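Local coordinates for cobalamin biosynthesis protein CobN (Mycobacterium tuberculosis, PDB 7C6O), which probably inserts cobalt into the corrin ring during cobalamin biosynthesis, as the large, catalytic subunit of an ATP-dependent cobaltochelatase, at residues 108-119 with 127-138. Sequence-based numbering, arbitrary orientation.
Sequences VPAVLVSGEQAA and STVAAGTALQAH. With NA (sodium ion), chain F.
His138 of helix 131-143 reaches to Gln117 and Ala119 in the loop after strand 110-114. Its NE2 donates to Gln117 O at 2.9 Å, nearly straight at 164°. The acceptor lies in the ring plane, but the donor sits well above the carbonyl plane. Ala119 CB rests over the centre of one ring face, a CH-pi contact at 3.8 Å. Glu116 O approaches the ring edge near CE1. His138 CG is anti to its own backbone N (chi1 174°), which swings the ring out beside Val113 and into this loop. On the opposite face a water, offset toward the ring's rim, lies 3.0 Å from Ser114 O and close to His138 O.

Next along the strand, Val113 CG1 packs on the helix backbone at Ala134 O and His138 N. Val111 splits its branches: CG1 meets Ala137 CB at 3.7 Å, and CG2 meets Val129 CG2.

At the start of the strand, side-chain oxygens take up the edge N-H groups. Ala110 N donates to Thr128 OG1 at 2.7 Å, and Leu112 N to Ser127 OG at 3.0 Å. Thr128 N returns a weak bond to Ala110 O. Ser127 OG is also hydrogen-bonded to Leu123 O of helix 121-126. Ser127 O binds the sodium ion at 2.3 Å, together with Asp125 O and four waters.

Strand 110-114 pairs with strand 84-89 and is the outermost strand on its side of a four-stranded parallel sheet, ordered 62-65, 42-46, 84-89, 110-114. The first turns of the helix, 131-138, run at 49° to strand 110-114. The arrangement is that of an edge strand in a small parallel alpha/beta domain with the strand order of flavodoxin-like folds.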
ATOM      1  N   VAL A 108     -55.281   9.404  22.970  1.00 24.53           N
ATOM      2  CA  VAL A 108     -54.236   9.082  23.948  1.00 23.05           C
ATOM      3  C   VAL A 108     -53.426  10.341  24.242  1.00 22.45           C
ATOM      4  O   VAL A 108     -53.038  11.053  23.297  1.00 23.12           O
ATOM      5  CB  VAL A 108     -53.337   7.963  23.419  1.00 24.80           C
ATOM      6  CG1 VAL A 108     -52.289   7.589  24.457  1.00 24.40           C
ATOM      7  CG2 VAL A 108     -54.170   6.747  23.032  1.00 28.29           C
ATOM      8  N   PRO A 109     -53.164  10.669  25.508  1.00 20.50           N
ATOM      9  CA  PRO A 109     -52.341  11.847  25.815  1.00 19.23           C
ATOM     10  C   PRO A 109     -51.026  11.816  25.049  1.00 15.58           C
ATOM     11  O   PRO A 109     -50.290  10.826  25.079  1.00 15.79           O
ATOM     12  CB  PRO A 109     -52.122  11.739  27.328  1.00 18.41           C
ATOM     13  CG  PRO A 109     -53.313  10.973  27.816  1.00 21.67           C
ATOM     14  CD  PRO A 109     -53.628   9.983  26.727  1.00 21.22           C
ATOM     15  N   ALA A 110     -50.741  12.907  24.343  1.00 16.19           N
ATOM     16  CA  ALA A 110     -49.631  12.967  23.404  1.00 14.50           C
ATOM     17  C   ALA A 110     -48.655  14.062  23.812  1.00 12.70           C
ATOM     18  O   ALA A 110     -49.057  15.210  24.034  1.00 13.81           O
ATOM     19  CB  ALA A 110     -50.133  13.212  21.978  1.00 15.57           C
ATOM     20  N   VAL A 111     -47.380  13.700  23.900  1.00 12.21           N
ATOM     21  CA  VAL A 111     -46.297  14.626  24.212  1.00 14.97           C
ATOM     22  C   VAL A 111     -45.477  14.811  22.943  1.00 12.87           C
ATOM     23  O   VAL A 111     -44.880  13.850  22.440  1.00 14.35           O
ATOM     24  CB  VAL A 111     -45.424  14.103  25.364  1.00 16.28           C
ATOM     25  CG1 VAL A 111     -44.482  15.188  25.862  1.00 17.89           C
ATOM     26  CG2 VAL A 111     -46.299  13.576  26.499  1.00 15.84           C
ATOM     27  N   LEU A 112     -45.447  16.034  22.420  1.00 14.63           N
ATOM     28  CA  LEU A 112     -44.761  16.342  21.168  1.00 12.39           C
ATOM     29  C   LEU A 112     -43.553  17.218  21.466  1.00 11.19           C
ATOM     30  O   LEU A 112     -43.703  18.318  22.006  1.00 15.41           O
ATOM     31  CB  LEU A 112     -45.696  17.053  20.189  1.00 13.22           C
ATOM     32  CG  LEU A 112     -47.084  16.452  19.968  1.00 16.23           C
ATOM     33  CD1 LEU A 112     -47.900  17.352  19.045  1.00 16.53           C
ATOM     34  CD2 LEU A 112     -46.992  15.043  19.408  1.00 13.42           C
ATOM     35  N   VAL A 113     -42.362  16.736  21.107  1.00 11.39           N
ATOM     36  CA  VAL A 113     -41.132  17.480  21.343  1.00 13.51           C
ATOM     37  C   VAL A 113     -40.285  17.467  20.078  1.00 13.95           C
ATOM     38  O   VAL A 113     -40.443  16.620  19.194  1.00 11.54           O
ATOM     39  CB  VAL A 113     -40.328  16.923  22.539  1.00 13.23           C
ATOM     40  CG1 VAL A 113     -41.166  16.962  23.817  1.00 12.80           C
ATOM     41  CG2 VAL A 113     -39.852  15.513  22.244  1.00 13.04           C
ATOM     42  N   SER A 114     -39.367  18.422  20.006  1.00 14.85           N
ATOM     43  CA  SER A 114     -38.510  18.606  18.847  0.55 16.27           C
ATOM     44  C   SER A 114     -37.169  17.910  19.050  1.00 17.25           C
ATOM     45  O   SER A 114     -36.683  17.775  20.176  1.00 16.45           O
ATOM     46  CB  SER A 114     -38.290  20.098  18.582  0.55 18.00           C
ATOM     47  OG  SER A 114     -37.349  20.306  17.548  0.55 19.73           O
ATOM     48  N   GLY A 115     -36.578  17.464  17.943  1.00 16.04           N
ATOM     49  CA  GLY A 115     -35.223  16.949  17.980  1.00 14.13           C
ATOM     50  C   GLY A 115     -34.162  18.026  17.994  1.00 15.38           C
ATOM     51  O   GLY A 115     -32.995  17.737  18.276  1.00 18.26           O
ATOM     52  N   GLU A 116     -34.549  19.259  17.686  1.00 15.39           N
ATOM     53  CA  GLU A 116     -33.659  20.401  17.819  1.00 16.89           C
ATOM     54  C   GLU A 116     -33.403  20.699  19.295  1.00 17.67           C
ATOM     55  O   GLU A 116     -34.147  20.270  20.181  1.00 16.98           O
ATOM     56  CB  GLU A 116     -34.261  21.631  17.131  1.00 15.54           C
ATOM     57  CG  GLU A 116     -34.370  21.541  15.603  0.89 22.68           C
ATOM     58  CD  GLU A 116     -35.594  20.774  15.121  0.41 24.00           C
ATOM     59  OE1 GLU A 116     -36.114  19.928  15.876  0.43 22.58           O
ATOM     60  OE2 GLU A 116     -36.041  21.015  13.979  0.82 25.94           O
ATOM     61  N   GLN A 117     -32.334  21.456  19.554  1.00 17.05           N
ATOM     62  CA  GLN A 117     -31.984  21.794  20.932  1.00 16.09           C
ATOM     63  C   GLN A 117     -33.027  22.709  21.564  1.00 13.76           C
ATOM     64  O   GLN A 117     -33.438  22.497  22.710  1.00 15.60           O
ATOM     65  CB  GLN A 117     -30.600  22.442  20.981  1.00 15.80           C
ATOM     66  CG  GLN A 117     -29.475  21.529  20.523  1.00 17.86           C
ATOM     67  CD  GLN A 117     -28.107  22.130  20.776  1.00 20.05           C
ATOM     68  OE1 GLN A 117     -27.974  23.106  21.516  1.00 22.65           O
ATOM     69  NE2 GLN A 117     -27.082  21.554  20.160  1.00 20.19           N
ATOM     70  N   ALA A 118     -33.457  23.742  20.842  1.00 12.77           N
ATOM     71  CA  ALA A 118     -34.513  24.617  21.329  1.00 13.32           C
ATOM     72  C   ALA A 118     -35.869  23.962  21.098  1.00 17.87           C
ATOM     73  O   ALA A 118     -36.134  23.430  20.015  1.00 16.89           O
ATOM     74  CB  ALA A 118     -34.454  25.976  20.630  1.00 13.71           C
ATOM     75  N   ALA A 119     -36.724  23.997  22.118  1.00 11.95           N
ATOM     76  CA  ALA A 119     -38.039  23.386  22.007  1.00 11.88           C
ATOM     77  C   ALA A 119     -38.876  24.107  20.956  1.00 15.48           C
ATOM     78  O   ALA A 119     -38.699  25.298  20.697  1.00 14.32           O
ATOM     79  CB  ALA A 119     -38.757  23.405  23.356  1.00 11.93           C
ATOM     80  N   SER A 127     -49.380  19.512  21.774  1.00 16.02           N
ATOM     81  CA  SER A 127     -49.444  18.386  22.696  1.00 13.16           C
ATOM     82  C   SER A 127     -50.755  18.412  23.472  1.00 14.85           C
ATOM     83  O   SER A 127     -51.266  19.477  23.826  1.00 17.65           O
ATOM     84  CB  SER A 127     -48.263  18.427  23.668  1.00 12.68           C
ATOM     85  OG  SER A 127     -47.024  18.477  22.984  1.00 12.27           O
ATOM     86  N   THR A 128     -51.307  17.227  23.736  1.00 14.60           N
ATOM     87  CA  THR A 128     -52.538  17.120  24.505  1.00 16.43           C
ATOM     88  C   THR A 128     -52.277  16.931  25.998  1.00 23.23           C
ATOM     89  O   THR A 128     -53.172  16.486  26.726  1.00 29.65           O
ATOM     90  CB  THR A 128     -53.413  15.990  23.952  1.00 18.87           C
ATOM     91  OG1 THR A 128     -52.651  14.784  23.847  1.00 16.23           O
ATOM     92  CG2 THR A 128     -53.939  16.361  22.568  1.00 21.80           C
ATOM     93  N   VAL A 129     -51.068  17.250  26.460  1.00 17.94           N
ATOM     94  CA  VAL A 129     -50.763  17.378  27.882  1.00 16.90           C
ATOM     95  C   VAL A 129     -50.538  18.858  28.167  1.00 18.03           C
ATOM     96  O   VAL A 129     -50.582  19.685  27.250  1.00 21.86           O
ATOM     97  CB  VAL A 129     -49.532  16.540  28.276  1.00 15.55           C
ATOM     98  CG1 VAL A 129     -49.807  15.058  28.077  1.00 13.72           C
ATOM     99  CG2 VAL A 129     -48.312  16.978  27.464  1.00 14.71           C
ATOM    100  N   ALA A 130     -50.298  19.205  29.429  1.00 16.19           N
ATOM    101  CA  ALA A 130     -49.950  20.581  29.760  1.00 14.46           C
ATOM    102  C   ALA A 130     -48.630  20.966  29.100  1.00 12.19           C
ATOM    103  O   ALA A 130     -47.763  20.124  28.854  1.00 11.97           O
ATOM    104  CB  ALA A 130     -49.850  20.762  31.275  1.00 15.16           C
ATOM    105  N   ALA A 131     -48.483  22.262  28.810  1.00 14.15           N
ATOM    106  CA  ALA A 131     -47.275  22.731  28.134  1.00 13.04           C
ATOM    107  C   ALA A 131     -46.025  22.400  28.939  1.00 13.32           C
ATOM    108  O   ALA A 131     -45.012  21.969  28.376  1.00 12.23           O
ATOM    109  CB  ALA A 131     -47.366  24.236  27.876  1.00 14.49           C
ATOM    110  N   GLY A 132     -46.082  22.575  30.263  1.00 15.74           N
ATOM    111  CA  GLY A 132     -44.927  22.271  31.092  1.00 12.20           C
ATOM    112  C   GLY A 132     -44.535  20.807  31.062  1.00 12.85           C
ATOM    113  O   GLY A 132     -43.361  20.470  31.239  1.00 12.70           O
ATOM    114  N   THR A 133     -45.505  19.917  30.844  1.00 14.13           N
ATOM    115  CA  THR A 133     -45.191  18.500  30.709  1.00 13.75           C
ATOM    116  C   THR A 133     -44.373  18.246  29.449  1.00 14.56           C
ATOM    117  O   THR A 133     -43.361  17.535  29.484  1.00 12.29           O
ATOM    118  CB  THR A 133     -46.479  17.679  30.692  1.00 14.08           C
ATOM    119  OG1 THR A 133     -47.254  17.993  31.855  1.00 13.57           O
ATOM    120  CG2 THR A 133     -46.161  16.188  30.681  1.00 15.75           C
ATOM    121  N   ALA A 134     -44.793  18.838  28.328  1.00 13.02           N
ATOM    122  CA  ALA A 134     -44.052  18.684  27.079  1.00 12.16           C
ATOM    123  C   ALA A 134     -42.670  19.318  27.171  1.00 11.40           C
ATOM    124  O   ALA A 134     -41.691  18.761  26.662  1.00 11.44           O
ATOM    125  CB  ALA A 134     -44.848  19.294  25.924  1.00 11.56           C
ATOM    126  N   LEU A 135     -42.570  20.481  27.819  1.00 13.10           N
ATOM    127  CA  LEU A 135     -41.284  21.165  27.917  1.00 12.52           C
ATOM    128  C   LEU A 135     -40.295  20.372  28.768  1.00 11.88           C
ATOM    129  O   LEU A 135     -39.110  20.292  28.431  1.00 11.42           O
ATOM    130  CB  LEU A 135     -41.482  22.573  28.480  1.00 11.98           C
ATOM    131  CG  LEU A 135     -42.224  23.557  27.567  1.00 12.21           C
ATOM    132  CD1 LEU A 135     -42.750  24.749  28.355  1.00 12.78           C
ATOM    133  CD2 LEU A 135     -41.324  24.023  26.427  1.00 13.31           C
ATOM    134  N   GLN A 136     -40.759  19.774  29.867  1.00 13.87           N
ATOM    135  CA  GLN A 136     -39.857  18.963  30.681  1.00 14.52           C
ATOM    136  C   GLN A 136     -39.465  17.682  29.953  1.00 13.70           C
ATOM    137  O   GLN A 136     -38.306  17.254  30.022  1.00 13.57           O
ATOM    138  CB  GLN A 136     -40.500  18.647  32.033  1.00 17.70           C
ATOM    139  CG  GLN A 136     -39.551  18.009  33.059  1.00 18.29           C
ATOM    140  CD  GLN A 136     -38.630  19.020  33.735  1.00 20.91           C
ATOM    141  OE1 GLN A 136     -38.305  20.061  33.169  1.00 23.15           O
ATOM    142  NE2 GLN A 136     -38.213  18.713  34.958  1.00 19.96           N
ATOM    143  N   ALA A 137     -40.412  17.057  29.248  1.00 13.21           N
ATOM    144  CA  ALA A 137     -40.074  15.897  28.429  1.00 10.77           C
ATOM    145  C   ALA A 137     -39.024  16.253  27.383  1.00 10.72           C
ATOM    146  O   ALA A 137     -38.116  15.458  27.109  1.00 10.56           O
ATOM    147  CB  ALA A 137     -41.329  15.339  27.757  1.00 13.85           C
ATOM    148  N   HIS A 138     -39.134  17.444  26.791  1.00 10.87           N
ATOM    149  CA  HIS A 138     -38.133  17.889  25.828  1.00 12.28           C
ATOM    150  C   HIS A 138     -36.737  17.863  26.438  1.00 11.07           C
ATOM    151  O   HIS A 138     -35.774  17.436  25.789  1.00 12.06           O
ATOM    152  CB  HIS A 138     -38.471  19.294  25.331  1.00 13.05           C
ATOM    153  CG  HIS A 138     -37.425  19.882  24.438  1.00 12.20           C
ATOM    154  ND1 HIS A 138     -37.453  19.739  23.066  1.00 12.49           N
ATOM    155  CD2 HIS A 138     -36.312  20.601  24.719  1.00 13.64           C
ATOM    156  CE1 HIS A 138     -36.406  20.351  22.541  1.00 13.15           C
ATOM    157  NE2 HIS A 138     -35.696  20.881  23.523  1.00 13.64           N
TER
HETATM  158 NA    NA F1205     -52.045  21.638  24.081  1.00 22.49          NA
HETATM  159  O   HOH W   1     -54.358  12.882  22.015  1.00 32.99           O
HETATM  160  O   HOH W   2     -36.048  16.906  22.929  1.00 12.92           O
HETATM  161  O   HOH W   3     -49.919  21.929  25.462  1.00 17.02           O
HETATM  162  O   HOH W   4     -52.984  20.859  26.202  1.00 27.13           O
HETATM  163  O   HOH W   5     -53.978  21.106  22.649  1.00 31.52           O
HETATM  164  O   HOH W   6     -52.848  23.898  24.622  1.00 34.13           O